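Local coordinates for protein ftsY (Mycoplasma mycoides, PDB 1ZU4) that is a signal recognition particle receptor of the SRP54-type family, built from a helical bundle joined to a P-loop domain of the GTPase class, at residues 70-73 and 74-77; 112-115 and 116-120; 125-128 and 129-133; 184-187 and 188-192; 303-306 and 307-311. All blocks are in the same frame, centred on the assembly; numbering follows the deposited sequence.

Contact 1. Residues 70-73 and 74-77; sequences SFEN and IKDA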
loop_
_atom_site.group_PDB
_atom_site.type_symbol
_atom_site.label_atom_id
_atom_site.label_comp_id
_atom_site.label_asym_id
_atom_site.label_seq_id
_atom_site.Cartn_x
_atom_site.Cartn_y
_atom_site.Cartn_z
ATOM N N SER A 70 11.849 -26.851 -20.144
ATOM C CA SER A 70 11.487 -26.016 -21.287
ATOM C C SER A 70 11.419 -24.599 -20.778
ATOM O O SER A 70 11.116 -24.407 -19.609
ATOM C CB SER A 70 10.104 -26.399 -21.788
ATOM O OG SER A 70 9.156 -26.277 -20.735
ATOM N N PHE A 71 11.646 -23.605 -21.637
ATOM C CA PHE A 71 11.528 -22.214 -21.183
ATOM C C PHE A 71 10.138 -21.835 -20.662
ATOM O O PHE A 71 9.995 -20.924 -19.853
ATOM C CB PHE A 71 12.020 -21.219 -22.232
ATOM C CG PHE A 71 12.257 -19.846 -21.676
ATOM C CD1 PHE A 71 13.322 -19.602 -20.795
ATOM C CD2 PHE A 71 11.411 -18.801 -21.998
ATOM C CE1 PHE A 71 13.541 -18.342 -20.280
ATOM C CE2 PHE A 71 11.633 -17.558 -21.447
ATOM C CZ PHE A 71 12.696 -17.333 -20.614
ATOM N N GLU A 72 9.123 -22.540 -21.117
ATOM C CA GLU A 72 7.759 -22.340 -20.625
ATOM C C GLU A 72 7.619 -22.748 -19.158
ATOM O O GLU A 72 6.920 -22.103 -18.359
ATOM C CB GLU A 72 6.763 -23.158 -21.472
ATOM C CG GLU A 72 6.343 -22.506 -22.783
ATOM C CD GLU A 72 5.488 -21.265 -22.565
ATOM O OE1 GLU A 72 4.286 -21.422 -22.192
ATOM O OE2 GLU A 72 6.026 -20.138 -22.770
ATOM N N ASN A 73 8.266 -23.840 -18.804
ATOM C CA ASN A 73 8.231 -24.309 -17.433
ATOM C C ASN A 73 9.104 -23.470 -16.507
ATOM O O ASN A 73 8.838 -23.417 -15.310
ATOM C CB ASN A 73 8.535 -25.812 -17.362
ATOM C CG ASN A 73 7.296 -26.687 -17.716
ATOM O OD1 ASN A 73 6.143 -26.293 -17.480
ATOM N ND2 ASN A 73 7.544 -27.862 -18.270
ATOM N N ILE A 74 10.120 -22.784 -17.051
ATOM C CA ILE A 74 10.938 -21.868 -16.212
ATOM C C ILE A 74 10.070 -20.664 -15.792
ATOM O O ILE A 74 10.092 -20.225 -14.628
ATOM C CB ILE A 74 12.186 -21.368 -16.918
ATOM C CG1 ILE A 74 13.322 -22.383 -16.789
ATOM C CG2 ILE A 74 12.713 -20.073 -16.261
ATOM C CD1 ILE A 74 13.538 -23.121 -17.979
ATOM N N LYS A 75 9.306 -20.159 -16.763
ATOM C CA LYS A 75 8.366 -19.062 -16.554
ATOM C C LYS A 75 7.347 -19.418 -15.482
ATOM O O LYS A 75 7.035 -18.592 -14.634
ATOM C CB LYS A 75 7.618 -18.748 -17.846
ATOM C CG LYS A 75 8.374 -18.082 -18.933
ATOM C CD LYS A 75 7.596 -18.319 -20.255
ATOM C CE LYS A 75 8.050 -17.340 -21.329
ATOM N NZ LYS A 75 7.124 -17.364 -22.475
ATOM N N ASP A 76 6.841 -20.651 -15.487
ATOM C CA ASP A 76 5.826 -21.048 -14.497
ATOM C C ASP A 76 6.468 -21.043 -13.112
ATOM O O ASP A 76 5.872 -20.634 -12.094
ATOM C CB ASP A 76 5.270 -22.447 -14.814
ATOM C CG ASP A 76 4.346 -22.470 -16.054
ATOM O OD1 ASP A 76 4.171 -23.557 -16.654
ATOM O OD2 ASP A 76 3.796 -21.414 -16.438
ATOM N N ALA A 77 7.717 -21.516 -13.113
ATOM C CA ALA A 77 8.601 -21.577 -11.951
ATOM C C ALA A 77 8.837 -20.199 -11.351
ATOM O O ALA A 77 8.718 -20.006 -10.132
ATOM C CB ALA A 77 9.954 -22.262 -12.354
#
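Ser70 opens helix 71-87 as its N-cap and meets Ile74 one turn on, where its carbonyl O accepts from Ile74 N at 3.2 Å. Its hydroxyl turns back to the helix, and OG accepts from Asn73 N at 3.2 Å, a capping bond that supplements a weak one from the same N-H to Ser70 O. Phe71 follows with CG anti to the backbone N (chi1 -165°), which swings the ring toward Lys75. The two side chains cross at about a right angle, and Lys75 CE lies 3.6 Å from Phe71 CE2, aliphatic chain against aromatic carbon. Glu72 reaches the same lysine from another direction. Its chain bends at chi2, and OE2 forms a salt bridge of 3.0 Å with Lys75 NZ, met nearly head-on to the C-O bond. Because Lys75 NZ also bonds the carbonyl O of Phe312, the ammonium ties the helix start to the C-terminal tail. At Asn73 the carbonyl O accepts from Ala77 N at 3.1 Å, continuing the helical bonding. Within the helical bundle, Phe71 and Ile74 both pack on Phe36 of helix 34-46 and on Tyr29 in the loop before it, while Asp76 touches Met313 of the tail.

Contact 2. Residues 112-115 and 116-120; sequences GVNG and TGKTT. With SO4 (sulfate ion), chain B.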
loop_
_atom_site.group_PDB
_atom_site.type_symbol
_atom_site.label_atom_id
_atom_site.label_comp_id
_atom_site.label_asym_id
_atom_site.label_seq_id
_atom_site.Cartn_x
_atom_site.Cartn_y
_atom_site.Cartn_z
ATOM N N GLY A 112 2.233 8.842 7.095
ATOM C CA GLY A 112 3.305 8.951 6.120
ATOM C C GLY A 112 3.783 10.393 6.029
ATOM O O GLY A 112 3.159 11.319 6.591
ATOM N N VAL A 113 4.895 10.585 5.318
ATOM C CA VAL A 113 5.398 11.940 5.030
ATOM C C VAL A 113 4.510 12.574 3.993
ATOM O O VAL A 113 4.066 11.934 3.020
ATOM C CB VAL A 113 6.854 11.995 4.484
ATOM C CG1 VAL A 113 6.913 11.523 3.064
ATOM C CG2 VAL A 113 7.376 13.431 4.519
ATOM N N ASN A 114 4.285 13.854 4.198
ATOM C CA ASN A 114 3.457 14.644 3.317
ATOM C C ASN A 114 3.889 14.565 1.841
ATOM O O ASN A 114 5.077 14.318 1.514
ATOM C CB ASN A 114 3.403 16.071 3.875
ATOM C CG ASN A 114 2.916 16.078 5.335
ATOM O OD1 ASN A 114 3.371 16.873 6.164
ATOM N ND2 ASN A 114 1.985 15.178 5.649
ATOM N N GLY A 115 2.905 14.693 0.959
ATOM C CA GLY A 115 3.142 14.639 -0.477
ATOM C C GLY A 115 3.345 13.245 -1.018
ATOM O O GLY A 115 3.850 13.109 -2.126
ATOM N N THR A 116 2.975 12.216 -0.247
ATOM C CA THR A 116 2.981 10.809 -0.728
ATOM C C THR A 116 1.611 10.335 -1.169
ATOM O O THR A 116 1.505 9.261 -1.737
ATOM C CB THR A 116 3.498 9.758 0.319
ATOM O OG1 THR A 116 2.813 9.911 1.588
ATOM C CG2 THR A 116 4.999 9.842 0.487
ATOM N N GLY A 117 0.566 11.123 -0.887
ATOM C CA GLY A 117 -0.800 10.795 -1.331
ATOM C C GLY A 117 -1.778 10.298 -0.266
ATOM O O GLY A 117 -2.715 9.535 -0.572
ATOM N N LYS A 118 -1.594 10.748 0.971
ATOM C CA LYS A 118 -2.498 10.353 2.059
ATOM C C LYS A 118 -3.938 10.788 1.846
ATOM O O LYS A 118 -4.832 9.966 1.961
ATOM C CB LYS A 118 -2.004 10.856 3.415
ATOM C CG LYS A 118 -0.573 10.457 3.696
ATOM C CD LYS A 118 -0.104 10.875 5.083
ATOM C CE LYS A 118 -0.024 12.359 5.248
ATOM N NZ LYS A 118 0.709 12.632 6.496
ATOM N N THR A 119 -4.164 12.065 1.520
ATOM C CA THR A 119 -5.529 12.587 1.532
ATOM C C THR A 119 -6.303 12.011 0.359
ATOM O O THR A 119 -7.446 11.683 0.525
ATOM C CB THR A 119 -5.654 14.156 1.578
ATOM O OG1 THR A 119 -5.323 14.725 0.292
ATOM C CG2 THR A 119 -4.752 14.752 2.648
ATOM N N THR A 120 -5.665 11.847 -0.798
ATOM C CA THR A 120 -6.253 11.113 -1.919
ATOM C C THR A 120 -6.623 9.676 -1.514
ATOM O O THR A 120 -7.737 9.235 -1.734
ATOM C CB THR A 120 -5.272 11.117 -3.143
ATOM O OG1 THR A 120 -5.254 12.428 -3.709
ATOM C CG2 THR A 120 -5.674 10.120 -4.223
HETATM S S SO4 B . -0.570 14.162 1.365
HETATM O O1 SO4 B . -1.924 13.942 1.915
HETATM O O2 SO4 B . 0.020 15.215 2.199
HETATM O O3 SO4 B . 0.332 12.995 1.499
HETATM O O4 SO4 B . -0.703 14.505 -0.053
#
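The loop between strand 106-111 and helix 118-131 has the sequence and shape of a P-loop, or Walker A motif, and Lys118 and Thr116 reach back across it to the first residues of the turn. Lys118 begins with CG anti to the carbonyl carbon, runs back toward the start of the loop and bends at chi3 (-66°), bringing NZ to 2.8 Å from Gly112 O, above that carbonyl's plane. A second bond from NZ goes to Thr199 O, so the buried ammonium bridges the loop and the segment after strand 194-198. Thr116 OG1 donates to Val113 O at 2.8 Å, while its methyl CG2 packs 3.6 Å from Val113 CG1, so hydroxyl and methyl both meet Val113. Inside the turn sits a sulfate ion. Its O3 accepts from Gly117 N and from Lys118 N, each at 3.0 Å, with weaker bonds from Gly115 N and Thr116 N. Gly115 N points almost straight at O2, 3.2 Å away, and Thr119 N donates to O1 at 2.9 Å. Positive phi at Gly112, Gly115 and Gly117 suits the tight curl. Such a ring of amides at a helix start is the anion-binding nest of P-loop NTPases, in which sulfate probably takes the place of a phosphate.

Contact 3. Residues 125-128 and 129-133; sequences MANY and YAELG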
loop_
_atom_site.group_PDB
_atom_site.type_symbol
_atom_site.label_atom_id
_atom_site.label_comp_id
_atom_site.label_asym_id
_atom_site.label_seq_id
_atom_site.Cartn_x
_atom_site.Cartn_y
_atom_site.Cartn_z
ATOM N N MET A 125 -10.352 5.294 0.181
ATOM C CA MET A 125 -10.757 4.345 1.183
ATOM C C MET A 125 -12.148 4.596 1.731
ATOM O O MET A 125 -12.876 3.638 1.964
ATOM C CB MET A 125 -9.751 4.289 2.299
ATOM C CG MET A 125 -8.637 3.273 2.024
ATOM S SD MET A 125 -7.861 3.064 3.591
ATOM C CE MET A 125 -8.646 1.613 4.253
ATOM N N ALA A 126 -12.508 5.854 1.975
ATOM C CA ALA A 126 -13.871 6.170 2.410
ATOM C C ALA A 126 -14.916 5.680 1.369
ATOM O O ALA A 126 -15.911 5.030 1.733
ATOM C CB ALA A 126 -14.031 7.711 2.663
ATOM N N ASN A 127 -14.682 6.031 0.110
ATOM C CA ASN A 127 -15.505 5.578 -1.024
ATOM C C ASN A 127 -15.610 4.046 -1.146
ATOM O O ASN A 127 -16.677 3.537 -1.466
ATOM C CB ASN A 127 -14.984 6.134 -2.374
ATOM C CG ASN A 127 -16.003 5.945 -3.513
ATOM O OD1 ASN A 127 -15.766 5.202 -4.484
ATOM N ND2 ASN A 127 -17.151 6.579 -3.365
ATOM N N TYR A 128 -14.503 3.344 -0.894
ATOM C CA TYR A 128 -14.432 1.889 -0.955
ATOM C C TYR A 128 -15.396 1.261 0.042
ATOM O O TYR A 128 -16.129 0.293 -0.296
ATOM C CB TYR A 128 -12.988 1.413 -0.685
ATOM C CG TYR A 128 -12.772 -0.090 -0.674
ATOM C CD1 TYR A 128 -12.359 -0.783 -1.818
ATOM C CD2 TYR A 128 -12.918 -0.817 0.513
ATOM C CE1 TYR A 128 -12.137 -2.195 -1.758
ATOM C CE2 TYR A 128 -12.716 -2.174 0.569
ATOM C CZ TYR A 128 -12.344 -2.869 -0.540
ATOM O OH TYR A 128 -12.133 -4.241 -0.383
ATOM N N TYR A 129 -15.404 1.776 1.282
ATOM C CA TYR A 129 -16.320 1.230 2.290
ATOM C C TYR A 129 -17.748 1.738 2.098
ATOM O O TYR A 129 -18.722 0.989 2.322
ATOM C CB TYR A 129 -15.785 1.481 3.716
ATOM C CG TYR A 129 -14.630 0.573 3.961
ATOM C CD1 TYR A 129 -13.316 1.037 3.843
ATOM C CD2 TYR A 129 -14.836 -0.767 4.221
ATOM C CE1 TYR A 129 -12.225 0.197 4.008
ATOM C CE2 TYR A 129 -13.744 -1.657 4.378
ATOM C CZ TYR A 129 -12.439 -1.151 4.271
ATOM O OH TYR A 129 -11.348 -1.989 4.401
ATOM N N ALA A 130 -17.882 2.984 1.664
ATOM C CA ALA A 130 -19.214 3.588 1.454
ATOM C C ALA A 130 -19.988 2.816 0.395
ATOM O O ALA A 130 -21.181 2.530 0.584
ATOM C CB ALA A 130 -19.116 5.085 1.093
ATOM N N GLU A 131 -19.301 2.445 -0.691
ATOM C CA GLU A 131 -19.876 1.548 -1.702
ATOM C C GLU A 131 -20.240 0.140 -1.190
ATOM O O GLU A 131 -21.112 -0.536 -1.743
ATOM C CB GLU A 131 -18.966 1.490 -2.935
ATOM C CG GLU A 131 -18.795 2.877 -3.556
ATOM C CD GLU A 131 -19.047 2.945 -5.070
ATOM O OE1 GLU A 131 -20.090 2.430 -5.547
ATOM O OE2 GLU A 131 -18.219 3.563 -5.777
ATOM N N LEU A 132 -19.594 -0.301 -0.119
ATOM C CA LEU A 132 -19.923 -1.600 0.455
ATOM C C LEU A 132 -21.105 -1.481 1.414
ATOM O O LEU A 132 -21.497 -2.467 2.042
ATOM C CB LEU A 132 -18.690 -2.249 1.105
ATOM C CG LEU A 132 -17.569 -2.662 0.135
ATOM C CD1 LEU A 132 -16.263 -2.989 0.862
ATOM C CD2 LEU A 132 -18.051 -3.854 -0.688
ATOM N N GLY A 133 -21.684 -0.276 1.491
ATOM C CA GLY A 133 -22.843 0.007 2.333
ATOM C C GLY A 133 -22.588 0.567 3.719
ATOM O O GLY A 133 -23.500 0.706 4.517
#
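Tyr128 and Tyr129 are neighbours on helix 118-131 whose rings form a T-shaped pair: the edge of Tyr128 is set into the face of Tyr129, with centroids 5.0 Å apart and planes at 74°. The bump is Tyr128 CD2, poised over the centre of the Tyr129 ring. Different first torsions allow this, since CG of Tyr128 is anti to the backbone N (chi1 178°) whereas CG of Tyr129 is anti to the carbonyl carbon (chi1 -73°), and the two side chains converge. Two aliphatic groups flank the rings. Met125 runs alongside Tyr129, pointing the same way, and its chain bends at chi3 to place CE in the ring plane, 3.9 Å from Tyr129 CE1. Leu132 brings CD1 to 3.7 Å from Tyr128 CE2, filling the angle between ring and backbone. Just beyond, the helix closes with a Schellman motif, in which Gly133 N bonds Ala130 O at 3.0 Å and the glycine takes positive phi. Around the pair, Tyr129 stacks on Phe100, and Tyr128 touches Ala298 of strand 296-298. The chemistry around the two rings is apolar and aromatic: a ring edge of slight positive charge meets an electron-rich face, which probably adds a modest electrostatic preference to close packing.

Contact 4. Residues 184-187 and 188-192; sequences IKKA and KEQNY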
loop_
_atom_site.group_PDB
_atom_site.type_symbol
_atom_site.label_atom_id
_atom_site.label_comp_id
_atom_site.label_asym_id
_atom_site.label_seq_id
_atom_site.Cartn_x
_atom_site.Cartn_y
_atom_site.Cartn_z
ATOM N N ILE A 184 -14.738 11.465 17.044
ATOM C CA ILE A 184 -15.050 10.271 17.795
ATOM C C ILE A 184 -16.437 10.340 18.405
ATOM O O ILE A 184 -17.158 9.337 18.395
ATOM C CB ILE A 184 -13.963 9.910 18.804
ATOM C CG1 ILE A 184 -13.147 8.741 18.262
ATOM C CG2 ILE A 184 -14.569 9.559 20.151
ATOM C CD1 ILE A 184 -13.742 7.338 18.553
ATOM N N LYS A 185 -16.783 11.542 18.883
ATOM C CA LYS A 185 -18.062 11.881 19.463
ATOM C C LYS A 185 -19.220 11.648 18.465
ATOM O O LYS A 185 -20.163 10.902 18.747
ATOM C CB LYS A 185 -18.003 13.351 19.934
ATOM C CG LYS A 185 -19.243 13.840 20.704
ATOM C CD LYS A 185 -19.283 15.364 20.799
ATOM C CE LYS A 185 -20.739 15.863 20.940
ATOM N NZ LYS A 185 -21.440 15.379 22.216
ATOM N N LYS A 186 -19.138 12.288 17.301
ATOM C CA LYS A 186 -20.079 12.063 16.214
ATOM C C LYS A 186 -20.160 10.569 15.821
ATOM O O LYS A 186 -21.252 10.036 15.622
ATOM C CB LYS A 186 -19.623 12.899 15.009
ATOM C CG LYS A 186 -20.488 12.840 13.818
ATOM C CD LYS A 186 -20.139 14.016 12.908
ATOM C CE LYS A 186 -20.892 13.969 11.615
ATOM N NZ LYS A 186 -22.354 13.881 11.862
ATOM N N ALA A 187 -19.010 9.899 15.725
ATOM C CA ALA A 187 -18.956 8.551 15.146
ATOM C C ALA A 187 -19.642 7.542 16.039
ATOM O O ALA A 187 -20.391 6.663 15.562
ATOM C CB ALA A 187 -17.506 8.118 14.827
ATOM N N LYS A 188 -19.404 7.722 17.335
ATOM C CA LYS A 188 -20.003 6.922 18.391
ATOM C C LYS A 188 -21.499 7.176 18.521
ATOM O O LYS A 188 -22.269 6.232 18.733
ATOM C CB LYS A 188 -19.290 7.183 19.727
ATOM C CG LYS A 188 -19.831 6.340 20.882
ATOM C CD LYS A 188 -19.031 6.551 22.160
ATOM C CE LYS A 188 -19.394 5.443 23.202
ATOM N NZ LYS A 188 -19.222 4.050 22.599
ATOM N N GLU A 189 -21.917 8.432 18.397
ATOM C CA GLU A 189 -23.306 8.817 18.648
ATOM C C GLU A 189 -24.287 8.541 17.492
ATOM O O GLU A 189 -25.493 8.323 17.721
ATOM C CB GLU A 189 -23.376 10.291 19.017
ATOM C CG GLU A 189 -22.758 10.623 20.378
ATOM C CD GLU A 189 -22.672 12.121 20.616
ATOM O OE1 GLU A 189 -23.185 12.901 19.766
ATOM O OE2 GLU A 189 -22.088 12.520 21.656
ATOM N N GLN A 190 -23.770 8.549 16.266
ATOM C CA GLN A 190 -24.596 8.374 15.066
ATOM C C GLN A 190 -24.316 7.037 14.377
ATOM O O GLN A 190 -24.630 6.832 13.214
ATOM C CB GLN A 190 -24.422 9.570 14.117
ATOM C CG GLN A 190 -24.771 10.894 14.827
ATOM C CD GLN A 190 -24.590 12.127 13.979
ATOM O OE1 GLN A 190 -24.312 12.050 12.776
ATOM N NE2 GLN A 190 -24.765 13.293 14.606
ATOM N N ASN A 191 -23.773 6.096 15.122
ATOM C CA ASN A 191 -23.683 4.713 14.605
ATOM C C ASN A 191 -22.877 4.556 13.299
ATOM O O ASN A 191 -23.190 3.705 12.459
ATOM C CB ASN A 191 -25.103 4.080 14.486
ATOM C CG ASN A 191 -25.076 2.521 14.276
ATOM O OD1 ASN A 191 -25.864 1.967 13.479
ATOM N ND2 ASN A 191 -24.216 1.836 15.005
ATOM N N TYR A 192 -21.801 5.346 13.163
ATOM C CA TYR A 192 -20.875 5.194 12.053
ATOM C C TYR A 192 -20.221 3.839 12.095
ATOM O O TYR A 192 -20.055 3.239 13.167
ATOM C CB TYR A 192 -19.814 6.292 12.055
ATOM C CG TYR A 192 -20.344 7.609 11.506
ATOM C CD1 TYR A 192 -21.058 8.499 12.323
ATOM C CD2 TYR A 192 -20.145 7.952 10.189
ATOM C CE1 TYR A 192 -21.543 9.665 11.832
ATOM C CE2 TYR A 192 -20.621 9.125 9.679
ATOM C CZ TYR A 192 -21.318 9.985 10.501
ATOM O OH TYR A 192 -21.775 11.178 9.973
HETATM O O HOH W 1 -20.557 4.080 15.803
#
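Lys186 and Tyr192 meet near the end of helix 176-189, where the lysine also holds Gln190. Lys186 starts anti to its own N (chi1 -178°), stays extended through chi3 and then folds at chi4 (55°), a last bend that turns NZ back to Gln190 OE1 at 2.8 Å. The ammonium stands above the amide's carbonyl plane. A weak bond from the same NZ reaches Tyr192 OH at 3.3 Å; that hydroxyl is also hydrogen-bonded to Asp165, whose carboxylate would add to the favourable field around the lysine. Lys185 follows a similar course, extended and then bent at chi4, but heads to the other flank, where NZ forms a salt bridge of 3.0 Å with Glu189 OE2 on its syn lone pair. Tyr192 folds back after the helix, carrying CB to 4.0 Å from Ala187 CB. Its N donates to Ala187 O at 3.1 Å, and a water bridges that carbonyl to Tyr192 O, donating to Ala187 O at 2.6 Å. The returning chain leads directly into strand 194-198. Toward the sheet, Lys186, Ala187 and Tyr192 all rest on Leu137 of strand 136-140, Lys135 makes a cation-pi contact with Tyr192, and Ile184 and Ala187 touch Leu105 just before strand 106-111.

Contact 5. Residues 303-306 and 307-311; sequences QYIV and HLSSG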
loop_
_atom_site.group_PDB
_atom_site.type_symbol
_atom_site.label_atom_id
_atom_site.label_comp_id
_atom_site.label_asym_id
_atom_site.label_seq_id
_atom_site.Cartn_x
_atom_site.Cartn_y
_atom_site.Cartn_z
ATOM N N GLN A 303 -2.449 -11.853 -7.491
ATOM C CA GLN A 303 -2.897 -11.015 -8.582
ATOM C C GLN A 303 -1.806 -10.047 -9.025
ATOM O O GLN A 303 -1.622 -9.810 -10.210
ATOM C CB GLN A 303 -4.160 -10.259 -8.177
ATOM C CG GLN A 303 -5.426 -11.141 -8.242
ATOM C CD GLN A 303 -5.739 -11.602 -9.654
ATOM O OE1 GLN A 303 -6.187 -10.801 -10.473
ATOM N NE2 GLN A 303 -5.489 -12.882 -9.956
ATOM N N TYR A 304 -1.125 -9.443 -8.058
ATOM C CA TYR A 304 -0.008 -8.578 -8.354
ATOM C C TYR A 304 1.004 -9.358 -9.209
ATOM O O TYR A 304 1.401 -8.903 -10.289
ATOM C CB TYR A 304 0.638 -8.135 -7.040
ATOM C CG TYR A 304 1.815 -7.213 -7.179
ATOM C CD1 TYR A 304 1.637 -5.830 -7.224
ATOM C CD2 TYR A 304 3.124 -7.725 -7.187
ATOM C CE1 TYR A 304 2.733 -4.983 -7.306
ATOM C CE2 TYR A 304 4.203 -6.904 -7.284
ATOM C CZ TYR A 304 4.008 -5.537 -7.338
ATOM O OH TYR A 304 5.087 -4.747 -7.415
ATOM N N ILE A 305 1.365 -10.561 -8.758
ATOM C CA ILE A 305 2.369 -11.373 -9.485
ATOM C C ILE A 305 1.894 -11.836 -10.882
ATOM O O ILE A 305 2.625 -11.758 -11.861
ATOM C CB ILE A 305 2.812 -12.610 -8.629
ATOM C CG1 ILE A 305 3.486 -12.149 -7.324
ATOM C CG2 ILE A 305 3.782 -13.514 -9.400
ATOM C CD1 ILE A 305 4.612 -11.162 -7.517
ATOM N N VAL A 306 0.668 -12.352 -10.957
ATOM C CA VAL A 306 0.106 -12.823 -12.244
ATOM C C VAL A 306 -0.001 -11.689 -13.285
ATOM O O VAL A 306 0.370 -11.859 -14.450
ATOM C CB VAL A 306 -1.252 -13.559 -11.994
ATOM C CG1 VAL A 306 -2.054 -13.691 -13.275
ATOM C CG2 VAL A 306 -0.974 -14.940 -11.367
ATOM N N HIS A 307 -0.479 -10.522 -12.873
ATOM C CA HIS A 307 -0.575 -9.386 -13.800
ATOM C C HIS A 307 0.808 -8.776 -14.148
ATOM O O HIS A 307 1.045 -8.308 -15.285
ATOM C CB HIS A 307 -1.595 -8.360 -13.271
ATOM C CG HIS A 307 -3.003 -8.884 -13.283
ATOM N ND1 HIS A 307 -3.745 -8.979 -14.440
ATOM C CD2 HIS A 307 -3.784 -9.388 -12.295
ATOM C CE1 HIS A 307 -4.933 -9.493 -14.160
ATOM N NE2 HIS A 307 -4.985 -9.746 -12.865
ATOM N N LEU A 308 1.733 -8.824 -13.202
ATOM C CA LEU A 308 3.144 -8.428 -13.471
ATOM C C LEU A 308 3.736 -9.338 -14.517
ATOM O O LEU A 308 4.520 -8.895 -15.363
ATOM C CB LEU A 308 4.024 -8.569 -12.215
ATOM C CG LEU A 308 5.540 -8.284 -12.352
ATOM C CD1 LEU A 308 5.808 -6.903 -13.033
ATOM C CD2 LEU A 308 6.171 -8.357 -10.977
ATOM N N SER A 309 3.315 -10.597 -14.464
ATOM C CA SER A 309 3.829 -11.655 -15.324
ATOM C C SER A 309 3.088 -11.837 -16.651
ATOM O O SER A 309 3.493 -12.673 -17.446
ATOM C CB SER A 309 3.787 -12.970 -14.544
ATOM O OG SER A 309 4.657 -12.857 -13.431
ATOM N N SER A 310 2.040 -11.037 -16.880
ATOM C CA SER A 310 1.076 -11.273 -17.947
ATOM C C SER A 310 1.689 -11.215 -19.328
ATOM O O SER A 310 1.263 -11.971 -20.224
ATOM C CB SER A 310 -0.110 -10.310 -17.871
ATOM O OG SER A 310 0.327 -8.968 -17.916
ATOM N N GLY A 311 2.712 -10.374 -19.470
ATOM C CA GLY A 311 3.392 -10.178 -20.742
ATOM C C GLY A 311 4.196 -11.376 -21.214
ATOM O O GLY A 311 4.472 -11.500 -22.407
#
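Ile305 O is gripped twice by Ser309, once by the hydroxyl and once by the amide. Ser309 OG donates at 2.8 Å and Ser309 N at 2.9 Å, from opposite faces of the carbonyl plane, so one acceptor is shared between side chain and backbone. The first torsion of Ser309 (chi1 -63°) sets OG beside its own N, which is what lets both donors turn to the same oxygen. A shorter reach, three residues back, occurs at Ser310, whose OG donates to His307 O at 2.8 Å. On another flank of the helix, Gln303 and His307 run side by side in the same direction. His307 NE2 donates to Gln303 OE1 at 2.9 Å; the amide oxygen lies in the imidazole plane, but the two flat groups are turned 81° apart and the nitrogen stands above the amide's carbonyl plane. Gln303 bends at chi2 (-64°) to bring OE1 there. Leu308 N bonds Tyr304 O, and Leu308 CD2 comes 4.4 Å from Tyr304 CE2. Tyr304 OH is hydrogen-bonded to Gly270 O and Gly273 N, while Ile305 and Ser309 pack on Val79 of helix 71-87. Chemically, the serine hydroxyls add a second donor to carbonyls that already accept a backbone N-H, that of Ser310 weakly, and the bond to Gln303 is consistent with a proton on His307 NE2 and probably restrains the ring.

Overall arrangement
The five contacts are all local, yet together they sample both parts of the molecule. Contact 2 holds the sulfate ion, and helix 118-131, which starts there, ends at contact 3, with centres about 20 Å apart. Contact 4 lies on another helix of the same P-loop domain, its centre about 17 Å from that of contact 3 and about 26 Å from contact 2. Contact 1 belongs to the helical bundle, about 40 Å from contact 2 between centres. Contact 5 links the two parts: although its helix follows the last strand of the P-loop sheet, it packs on helix 71-87, and its nearest atoms come within about 6 Å of contact 1.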